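Racemase (Pseudovibrio sp. JE062, PDB 3MKC) belongs to the enolase superfamily, with a mandelate racemase/muconate lactonizing enzyme-type N-terminal domain and a C-terminal domain of TIM-barrel type. Local coordinates at residues V156-Y161 against R196-I201. Sequence-based numbering, arbitrary orientation.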
ATOM      1  N   VAL A 156      22.164  17.388   8.945  1.00 28.18           N
ATOM      2  CA  VAL A 156      20.778  17.829   9.028  1.00 29.29           C
ATOM      3  C   VAL A 156      19.799  16.667   8.927  1.00 29.41           C
ATOM      4  O   VAL A 156      18.815  16.601   9.664  1.00 30.18           O
ATOM      5  CB  VAL A 156      20.460  18.842   7.914  1.00 30.56           C
ATOM      6  CG1 VAL A 156      18.968  19.185   7.924  1.00 30.36           C
ATOM      7  CG2 VAL A 156      21.301  20.100   8.105  1.00 29.56           C
ATOM      8  N   ALA A 157      20.064  15.750   8.005  1.00 30.13           N
ATOM      9  CA  ALA A 157      19.195  14.598   7.828  1.00 29.27           C
ATOM     10  C   ALA A 157      19.165  13.756   9.100  1.00 28.41           C
ATOM     11  O   ALA A 157      18.100  13.368   9.579  1.00 28.75           O
ATOM     12  CB  ALA A 157      19.681  13.759   6.655  1.00 30.65           C
ATOM     13  N   ILE A 158      20.346  13.481   9.643  1.00 28.51           N
ATOM     14  CA  ILE A 158      20.466  12.677  10.849  1.00 28.89           C
ATOM     15  C   ILE A 158      19.739  13.306  12.031  1.00 30.27           C
ATOM     16  O   ILE A 158      18.901  12.664  12.665  1.00 31.12           O
ATOM     17  CB  ILE A 158      21.951  12.464  11.209  1.00 28.13           C
ATOM     18  CG1 ILE A 158      22.619  11.625  10.114  1.00 28.92           C
ATOM     19  CG2 ILE A 158      22.076  11.797  12.570  1.00 27.34           C
ATOM     20  CD1 ILE A 158      24.110  11.438  10.292  1.00 28.78           C
ATOM     21  N   LYS A 159      20.056  14.563  12.324  1.00 31.53           N
ATOM     22  CA  LYS A 159      19.429  15.266  13.435  1.00 32.12           C
ATOM     23  C   LYS A 159      17.915  15.185  13.310  1.00 32.28           C
ATOM     24  O   LYS A 159      17.215  14.951  14.294  1.00 33.75           O
ATOM     25  CB  LYS A 159      19.881  16.726  13.458  1.00 33.24           C
ATOM     26  N   GLY A 160      17.416  15.368  12.090  1.00 32.14           N
ATOM     27  CA  GLY A 160      15.983  15.311  11.859  1.00 30.51           C
ATOM     28  C   GLY A 160      15.355  13.958  12.150  1.00 30.30           C
ATOM     29  O   GLY A 160      14.224  13.875  12.640  1.00 30.37           O
ATOM     30  N   TYR A 161      16.075  12.886  11.843  1.00 29.51           N
ATOM     31  CA  TYR A 161      15.557  11.547  12.082  1.00 27.83           C
ATOM     32  C   TYR A 161      15.616  11.138  13.553  1.00 27.05           C
ATOM     33  O   TYR A 161      14.712  10.471  14.055  1.00 26.08           O
ATOM     34  CB  TYR A 161      16.330  10.529  11.237  1.00 27.46           C
ATOM     35  CG  TYR A 161      15.611  10.113   9.975  1.00 25.33           C
ATOM     36  CD1 TYR A 161      14.495   9.275  10.030  1.00 26.73           C
ATOM     37  CD2 TYR A 161      16.025  10.577   8.729  1.00 25.93           C
ATOM     38  CE1 TYR A 161      13.805   8.911   8.871  1.00 25.07           C
ATOM     39  CE2 TYR A 161      15.345  10.221   7.565  1.00 25.69           C
ATOM     40  CZ  TYR A 161      14.235   9.390   7.646  1.00 26.09           C
ATOM     41  OH  TYR A 161      13.551   9.053   6.499  1.00 24.91           O
ATOM     42  N   ARG A 196      24.657   3.964   9.068  1.00 22.03           N
ATOM     43  CA  ARG A 196      25.334   3.476  10.256  1.00 23.34           C
ATOM     44  C   ARG A 196      24.979   4.357  11.445  1.00 23.04           C
ATOM     45  O   ARG A 196      24.819   3.871  12.569  1.00 23.07           O
ATOM     46  CB  ARG A 196      26.846   3.465  10.040  1.00 24.21           C
ATOM     47  CG  ARG A 196      27.323   2.281   9.229  1.00 27.36           C
ATOM     48  CD  ARG A 196      28.801   2.375   8.883  1.00 28.41           C
ATOM     49  NE  ARG A 196      29.246   1.155   8.222  1.00 27.86           N
ATOM     50  CZ  ARG A 196      29.211  -0.040   8.797  1.00 29.96           C
ATOM     51  NH1 ARG A 196      28.759  -0.162  10.038  1.00 29.22           N
ATOM     52  NH2 ARG A 196      29.607  -1.118   8.132  1.00 30.75           N
ATOM     53  N   GLU A 197      24.845   5.655  11.195  1.00 23.95           N
ATOM     54  CA  GLU A 197      24.510   6.588  12.266  1.00 24.49           C
ATOM     55  C   GLU A 197      23.071   6.405  12.719  1.00 25.05           C
ATOM     56  O   GLU A 197      22.784   6.440  13.914  1.00 24.54           O
ATOM     57  CB  GLU A 197      24.734   8.034  11.814  1.00 25.33           C
ATOM     58  CG  GLU A 197      26.186   8.346  11.513  1.00 28.20           C
ATOM     59  CD  GLU A 197      27.097   8.058  12.692  1.00 30.03           C
ATOM     60  OE1 GLU A 197      26.966   8.744  13.729  1.00 32.22           O
ATOM     61  OE2 GLU A 197      27.940   7.140  12.583  1.00 31.25           O
ATOM     62  N   LEU A 198      22.169   6.201  11.766  1.00 23.79           N
ATOM     63  CA  LEU A 198      20.764   6.015  12.101  1.00 22.36           C
ATOM     64  C   LEU A 198      20.562   4.715  12.861  1.00 21.50           C
ATOM     65  O   LEU A 198      19.771   4.656  13.805  1.00 21.16           O
ATOM     66  CB  LEU A 198      19.908   6.024  10.833  1.00 23.09           C
ATOM     67  CG  LEU A 198      19.898   7.340  10.056  1.00 22.97           C
ATOM     68  CD1 LEU A 198      18.912   7.252   8.901  1.00 22.82           C
ATOM     69  CD2 LEU A 198      19.505   8.479  10.988  1.00 25.23           C
ATOM     70  N   ARG A 199      21.271   3.669  12.447  1.00 21.19           N
ATOM     71  CA  ARG A 199      21.168   2.383  13.118  1.00 20.62           C
ATOM     72  C   ARG A 199      21.757   2.516  14.520  1.00 21.48           C
ATOM     73  O   ARG A 199      21.289   1.879  15.464  1.00 20.56           O
ATOM     74  CB  ARG A 199      21.926   1.307  12.337  1.00 21.18           C
ATOM     75  CG  ARG A 199      22.069  -0.015  13.084  1.00 21.95           C
ATOM     76  CD  ARG A 199      20.715  -0.561  13.509  1.00 24.12           C
ATOM     77  NE  ARG A 199      20.306  -1.716  12.718  1.00 21.32           N
ATOM     78  CZ  ARG A 199      19.164  -2.371  12.891  1.00 22.24           C
ATOM     79  NH1 ARG A 199      18.307  -1.984  13.825  1.00 21.73           N
ATOM     80  NH2 ARG A 199      18.883  -3.425  12.134  1.00 22.78           N
ATOM     81  N   GLY A 200      22.787   3.347  14.645  1.00 22.48           N
ATOM     82  CA  GLY A 200      23.414   3.553  15.939  1.00 24.13           C
ATOM     83  C   GLY A 200      22.432   4.186  16.905  1.00 24.22           C
ATOM     84  O   GLY A 200      22.378   3.825  18.078  1.00 25.69           O
ATOM     85  N   ILE A 201      21.650   5.134  16.399  1.00 24.58           N
ATOM     86  CA  ILE A 201      20.643   5.832  17.192  1.00 24.34           C
ATOM     87  C   ILE A 201      19.490   4.898  17.545  1.00 25.15           C
ATOM     88  O   ILE A 201      19.087   4.796  18.702  1.00 25.92           O
ATOM     89  CB  ILE A 201      20.050   7.030  16.411  1.00 23.78           C
ATOM     90  CG1 ILE A 201      21.140   8.056  16.122  1.00 24.01           C
ATOM     91  CG2 ILE A 201      18.890   7.646  17.190  1.00 22.99           C
ATOM     92  CD1 ILE A 201      20.676   9.213  15.257  1.00 25.12           C
TER
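Ile158 reaches across to Glu197, Leu198 and Ile201, and its two branches divide the work. At CB the chain forks. Ile158 CG2 lies anti to the backbone N and meets Ile201 CD1 at 4.0 Å; Leu198 CD2 is a looser neighbour of Ile158 CG2 at 4.5 Å. The other branch leaves through CG1, placed beside the backbone N (chi1 -65°), and runs extended to CD1. Ile158 CD1 rests against the aliphatic root of Glu197, 3.8 Å from Glu197 CB and 3.9 Å from Glu197 CG, while the bent glutamate chain carries its carboxylate away from the helix 154-170. Deeper in the interface, Leu198 CD2 approaches Tyr161 CB to 3.8 Å and stands obliquely to the phenol ring.

The short segment axes come within 10.3 Å of each other and run nearly parallel, at -20°, with the closest CA pair at Ile158 and Leu198. Such geometry fits consecutive outer helices of a TIM barrel: strand 175-179 joins helices 154-170 and 188-202 in the chain, and it pairs in parallel with strands 137-143 and 207-211. Its Val178 touches both Tyr161 and Leu198, which places their side of the interface against the barrel wall. The phenol oxygen of Tyr161 is hydrogen-bonded to Leu144 O and Cys179 N, fixing the far end of the ring. Toward the C-terminal end of the contact, Ile201 also packs on Ala162 and Leu165 of helix 154-170, and its carbonyl oxygen accepts a hydrogen bond from Lys169 NZ.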